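Side-chain contacts in long form salivary protein D7L1 (Aedes aegypti, PDB 3DXL), which binds and sequesters host biogenic amines and eicosanoids, including leukotrienes, in separate pockets and so modulates blood feeding by the female mosquito: residues Arg15-Asn20 with Lys33-Ile38; Asn20-Asp23 with Pro29-Ala32. All coordinates share one frame; numbering follows the deposited sequence. Where two conformers were deposited one is given.

Contact 1 (Arg15-Asn20 with Lys33-Ile38); sequences RCMEDN and KWKEWI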
loop_
_atom_site.group_PDB
_atom_site.type_symbol
_atom_site.label_atom_id
_atom_site.label_comp_id
_atom_site.label_asym_id
_atom_site.label_seq_id
_atom_site.Cartn_x
_atom_site.Cartn_y
_atom_site.Cartn_z
ATOM N N ARG A 15 -2.713 4.657 -4.349
ATOM C CA ARG A 15 -1.347 4.970 -4.768
ATOM C C ARG A 15 -1.303 5.315 -6.258
ATOM O O ARG A 15 -0.685 6.298 -6.666
ATOM C CB ARG A 15 -0.378 3.828 -4.445
ATOM C CG ARG A 15 1.025 3.970 -5.040
ATOM C CD ARG A 15 1.777 5.236 -4.588
ATOM N NE ARG A 15 1.944 5.318 -3.136
ATOM C CZ ARG A 15 2.920 4.721 -2.462
ATOM N NH1 ARG A 15 3.852 4.009 -3.089
ATOM N NH2 ARG A 15 2.968 4.849 -1.142
ATOM N N CYS A 16 -1.974 4.511 -7.073
ATOM C CA CYS A 16 -1.966 4.749 -8.504
ATOM C C CYS A 16 -2.673 6.056 -8.864
ATOM O O CYS A 16 -2.230 6.769 -9.770
ATOM C CB CYS A 16 -2.575 3.554 -9.221
ATOM S SG CYS A 16 -1.493 2.106 -9.178
ATOM N N MET A 17 -3.733 6.410 -8.131
ATOM C CA MET A 17 -4.373 7.701 -8.353
ATOM C C MET A 17 -3.467 8.844 -7.911
ATOM O O MET A 17 -3.330 9.838 -8.624
ATOM C CB MET A 17 -5.731 7.782 -7.663
ATOM C CG MET A 17 -6.776 6.948 -8.371
ATOM S SD MET A 17 -8.443 7.262 -7.800
ATOM C CE MET A 17 -8.389 6.387 -6.235
ATOM N N GLU A 18 -2.818 8.695 -6.749
ATOM C CA GLU A 18 -1.906 9.733 -6.260
ATOM C C GLU A 18 -0.816 10.035 -7.289
ATOM O O GLU A 18 -0.478 11.196 -7.530
ATOM C CB GLU A 18 -1.305 9.326 -4.913
ATOM C CG GLU A 18 -0.519 10.458 -4.247
ATOM C CD GLU A 18 -0.049 10.118 -2.851
ATOM O OE1 GLU A 18 -0.815 9.518 -2.078
ATOM O OE2 GLU A 18 1.088 10.485 -2.508
ATOM N N ASP A 19 -0.297 8.981 -7.914
ATOM C CA ASP A 19 0.800 9.135 -8.857
ATOM C C ASP A 19 0.391 9.608 -10.255
ATOM O O ASP A 19 1.246 10.047 -11.030
ATOM C CB ASP A 19 1.581 7.828 -8.966
ATOM C CG ASP A 19 2.447 7.560 -7.751
ATOM O OD1 ASP A 19 2.670 8.485 -6.937
ATOM O OD2 ASP A 19 2.909 6.415 -7.627
ATOM N N ASN A 20 -0.896 9.500 -10.592
ATOM C CA ASN A 20 -1.320 9.719 -11.975
ATOM C C ASN A 20 -2.394 10.763 -12.208
ATOM O O ASN A 20 -2.575 11.211 -13.340
ATOM C CB ASN A 20 -1.683 8.386 -12.629
ATOM C CG ASN A 20 -0.482 7.497 -12.793
ATOM O OD1 ASN A 20 0.377 7.750 -13.644
ATOM N ND2 ASN A 20 -0.384 6.470 -11.960
ATOM N N LYS A 33 -14.444 9.751 -11.440
ATOM C CA LYS A 33 -14.645 8.623 -12.347
ATOM C C LYS A 33 -13.792 7.427 -11.955
ATOM O O LYS A 33 -14.303 6.311 -11.800
ATOM C CB LYS A 33 -14.334 9.037 -13.782
ATOM C CG LYS A 33 -15.384 9.955 -14.388
ATOM C CD LYS A 33 -15.063 10.342 -15.828
ATOM C CE LYS A 33 -14.126 11.543 -15.901
ATOM N NZ LYS A 33 -14.116 12.170 -17.254
ATOM N N TRP A 34 -12.489 7.642 -11.796
ATOM C CA TRP A 34 -11.590 6.530 -11.499
ATOM C C TRP A 34 -11.984 5.786 -10.219
ATOM O O TRP A 34 -11.909 4.558 -10.165
ATOM C CB TRP A 34 -10.137 6.996 -11.401
ATOM C CG TRP A 34 -9.571 7.666 -12.623
ATOM C CD1 TRP A 34 -10.174 7.843 -13.848
ATOM C CD2 TRP A 34 -8.268 8.254 -12.731
ATOM N NE1 TRP A 34 -9.317 8.506 -14.697
ATOM C CE2 TRP A 34 -8.142 8.768 -14.039
ATOM C CE3 TRP A 34 -7.185 8.378 -11.848
ATOM C CZ2 TRP A 34 -6.980 9.413 -14.482
ATOM C CZ3 TRP A 34 -6.033 9.020 -12.287
ATOM C CH2 TRP A 34 -5.937 9.526 -13.592
ATOM N N LYS A 35 -12.417 6.530 -9.204
ATOM C CA LYS A 35 -12.867 5.927 -7.935
ATOM C C LYS A 35 -13.969 4.908 -8.143
ATOM O O LYS A 35 -14.052 3.926 -7.400
ATOM C CB LYS A 35 -13.387 6.984 -6.962
ATOM C CG LYS A 35 -12.334 7.831 -6.312
ATOM C CD LYS A 35 -12.911 8.586 -5.121
ATOM C CE LYS A 35 -14.372 8.979 -5.319
ATOM N NZ LYS A 35 -14.909 9.664 -4.110
ATOM N N GLU A 36 -14.814 5.169 -9.139
ATOM C CA GLU A 36 -15.988 4.352 -9.426
ATOM C C GLU A 36 -15.724 3.305 -10.509
ATOM O O GLU A 36 -16.666 2.742 -11.083
ATOM C CB GLU A 36 -17.167 5.250 -9.824
ATOM C CG GLU A 36 -17.558 6.306 -8.774
ATOM C CD GLU A 36 -17.857 5.724 -7.397
ATOM O OE1 GLU A 36 -18.585 4.712 -7.315
ATOM O OE2 GLU A 36 -17.373 6.289 -6.391
ATOM N N TRP A 37 -14.445 3.043 -10.779
ATOM C CA TRP A 37 -14.039 2.060 -11.789
ATOM C C TRP A 37 -14.420 2.489 -13.218
ATOM O O TRP A 37 -14.611 1.659 -14.106
ATOM C CB TRP A 37 -14.581 0.665 -11.433
ATOM C CG TRP A 37 -13.845 0.007 -10.292
ATOM C CD1 TRP A 37 -13.728 0.466 -8.998
ATOM C CD2 TRP A 37 -13.128 -1.224 -10.344
ATOM N NE1 TRP A 37 -12.979 -0.413 -8.258
ATOM C CE2 TRP A 37 -12.594 -1.459 -9.055
ATOM C CE3 TRP A 37 -12.877 -2.157 -11.359
ATOM C CZ2 TRP A 37 -11.835 -2.594 -8.757
ATOM C CZ3 TRP A 37 -12.122 -3.278 -11.067
ATOM C CH2 TRP A 37 -11.599 -3.486 -9.776
ATOM N N ILE A 38 -14.512 3.801 -13.426
ATOM C CA ILE A 38 -14.760 4.368 -14.741
ATOM C C ILE A 38 -13.425 4.929 -15.229
ATOM O O ILE A 38 -12.981 5.993 -14.775
ATOM C CB ILE A 38 -15.865 5.455 -14.693
ATOM C CG1 ILE A 38 -17.176 4.887 -14.125
ATOM C CG2 ILE A 38 -16.106 6.040 -16.071
ATOM C CD1 ILE A 38 -18.230 5.954 -13.811
#

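Contact 2 (Asn20-Asp23 with Pro29-Ala32); sequences NLED and PMLA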
loop_
_atom_site.group_PDB
_atom_site.type_symbol
_atom_site.label_atom_id
_atom_site.label_comp_id
_atom_site.label_asym_id
_atom_site.label_seq_id
_atom_site.Cartn_x
_atom_site.Cartn_y
_atom_site.Cartn_z
ATOM N N ASN A 20 -0.896 9.500 -10.592
ATOM C CA ASN A 20 -1.320 9.719 -11.975
ATOM C C ASN A 20 -2.394 10.763 -12.208
ATOM O O ASN A 20 -2.575 11.211 -13.340
ATOM C CB ASN A 20 -1.683 8.386 -12.629
ATOM C CG ASN A 20 -0.482 7.497 -12.793
ATOM O OD1 ASN A 20 0.377 7.750 -13.644
ATOM N ND2 ASN A 20 -0.384 6.470 -11.960
ATOM N N LEU A 21 -3.117 11.169 -11.171
ATOM C CA LEU A 21 -4.086 12.244 -11.350
ATOM C C LEU A 21 -3.383 13.489 -11.870
ATOM O O LEU A 21 -2.266 13.792 -11.460
ATOM C CB LEU A 21 -4.765 12.584 -10.024
ATOM C CG LEU A 21 -5.877 11.656 -9.544
ATOM C CD1 LEU A 21 -6.209 11.963 -8.099
ATOM C CD2 LEU A 21 -7.114 11.801 -10.411
ATOM N N GLU A 22 -4.034 14.226 -12.763
ATOM C CA GLU A 22 -3.508 15.507 -13.207
ATOM C C GLU A 22 -3.561 16.505 -12.063
ATOM O O GLU A 22 -4.307 16.322 -11.098
ATOM C CB GLU A 22 -4.304 16.024 -14.405
ATOM C CG GLU A 22 -4.057 15.230 -15.672
ATOM C CD GLU A 22 -4.669 15.858 -16.902
ATOM O OE1 GLU A 22 -5.397 16.863 -16.789
ATOM O OE2 GLU A 22 -4.405 15.327 -17.994
ATOM N N ASP A 23 -2.771 17.566 -12.200
ATOM C CA ASP A 23 -2.632 18.591 -11.176
ATOM C C ASP A 23 -3.390 19.866 -11.506
ATOM O O ASP A 23 -3.176 20.895 -10.857
ATOM C CB ASP A 23 -1.153 18.944 -10.992
ATOM C CG ASP A 23 -0.373 17.851 -10.312
ATOM O OD1 ASP A 23 -0.842 17.369 -9.259
ATOM O OD2 ASP A 23 0.701 17.475 -10.819
ATOM N N PRO A 29 -12.727 15.948 -11.533
ATOM C CA PRO A 29 -13.511 15.102 -12.448
ATOM C C PRO A 29 -12.901 13.715 -12.699
ATOM O O PRO A 29 -13.639 12.714 -12.695
ATOM C CB PRO A 29 -13.569 15.931 -13.735
ATOM C CG PRO A 29 -13.440 17.356 -13.253
ATOM C CD PRO A 29 -12.457 17.276 -12.121
ATOM N N MET A 30 -11.583 13.640 -12.898
ATOM C CA MET A 30 -10.946 12.343 -13.105
ATOM C C MET A 30 -11.048 11.466 -11.859
ATOM O O MET A 30 -11.404 10.288 -11.959
ATOM C CB MET A 30 -9.496 12.494 -13.569
ATOM C CG MET A 30 -9.370 13.113 -14.951
ATOM S SD MET A 30 -8.106 12.311 -15.938
ATOM C CE MET A 30 -7.544 13.645 -16.983
ATOM N N LEU A 31 -10.765 12.042 -10.695
ATOM C CA LEU A 31 -10.862 11.302 -9.447
ATOM C C LEU A 31 -12.256 10.688 -9.271
ATOM O O LEU A 31 -12.381 9.519 -8.899
ATOM C CB LEU A 31 -10.507 12.211 -8.267
ATOM C CG LEU A 31 -10.701 11.630 -6.867
ATOM C CD1 LEU A 31 -9.868 10.379 -6.621
ATOM C CD2 LEU A 31 -10.387 12.695 -5.825
ATOM N N ALA A 32 -13.291 11.476 -9.544
ATOM C CA ALA A 32 -14.673 11.024 -9.379
ATOM C C ALA A 32 -14.997 9.798 -10.229
ATOM O O ALA A 32 -15.748 8.923 -9.797
ATOM C CB ALA A 32 -15.642 12.154 -9.683
#

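Contact 1 (Arg15-Asn20 with Lys33-Ile38)
Met17 and Trp34 bring helix 6-20 against the end of helix 27-34 in the N-terminal, lipid-binding half of this two-domain odorant-binding-protein fold. The apolar contact comes at the rim of the indole. Met17 CG lies in the ring plane, 3.8 Å from Trp34 CE3, and the two side chains run past each other in opposite directions, which brings Met17 SD 4.0 Å from Trp34 CB. In the conformer described, a bend at the last torsion of Met17 (chi3 -76°) turns its methyl to the aliphatic part of Lys35, CE to CG 4.2 Å. Asn20 O touches the same benzo edge, 3.8 Å from Trp34 CH2. Phe50 of helix 45-58 stacks on the Trp34 ring.

Among the hydrogen bonds, the indole NE1 donates one to Glu40 O. Beyond Trp34 a Schellman motif ends the helix, with Trp37, which binds leukotriene E4, as its C-prime residue at positive phi. Lys33 O takes Ile38 N and Glu36 N from opposite faces of its plane. Asn20 folds its amide back on its own helix: ND2 reaches Cys16 O at 2.9 Å, in the carbonyl plane and on a lone pair, with an N-H...O angle of 154°.

Contact 2 (Asn20-Asp23 with Pro29-Ala32)
Leu21 reaches helix 27-34 chiefly with CD2. This methyl sits over the backbone between Met30 and Leu31, 3.7 Å from Leu31 N, and is 4.0 Å from Met30 CB. Leu31 CB lies at the same distance from that methyl, which therefore rests where the two residues join. The first torsion of Leu21 (chi1 -78°) sets CG opposite the carbonyl carbon, and the branch then carries CD2 closer to the helix than the CB direction alone would. The Leu31 side chain also touches Leu278.

This is a turn between two helices of the PBP/GOBP fold: residues 20-23 leave helix 6-20, and the chain comes back as helix 27-34 to cover Leu21, whose side chain also touches Arg27 and Trp34.

Glu22 and Met30 make the second half of the contact, with their chains crossing at a slant. Met30 points its CB to the loop and, in the conformer described, bends at chi2 (-139°) and brings CE 3.6 Å from Glu22 CD. The extended Glu22 lays its carboxylate against that methyl, and Asn26 ND2 hydrogen-bonds to its OE1. Ser44 and the Thr47 end of helix 45-58 pack around this Glu22-Met30 pair.

From the N terminus, the chain comes up helix 6-20, turns at Asn20, and continues into helix 27-34. Contact 2 closes the short loop, between residues 20-23 and 29-32; contact 1 closes the wider one, between 15-20 and 33-38, so contact 2 lies within the loop of contact 1, and Asn20 belongs to both. The two merge where Trp34 CZ3 comes 3.5 Å from Leu21 CD2 and, in the Met17 conformer described, Met17 SD comes 3.6 Å from Leu31 CD1. Together they tie the two helices and their connecting loop together. Helix 45-58 borders both, and the Cys16-Cys53 disulfide fastens the first helix to it.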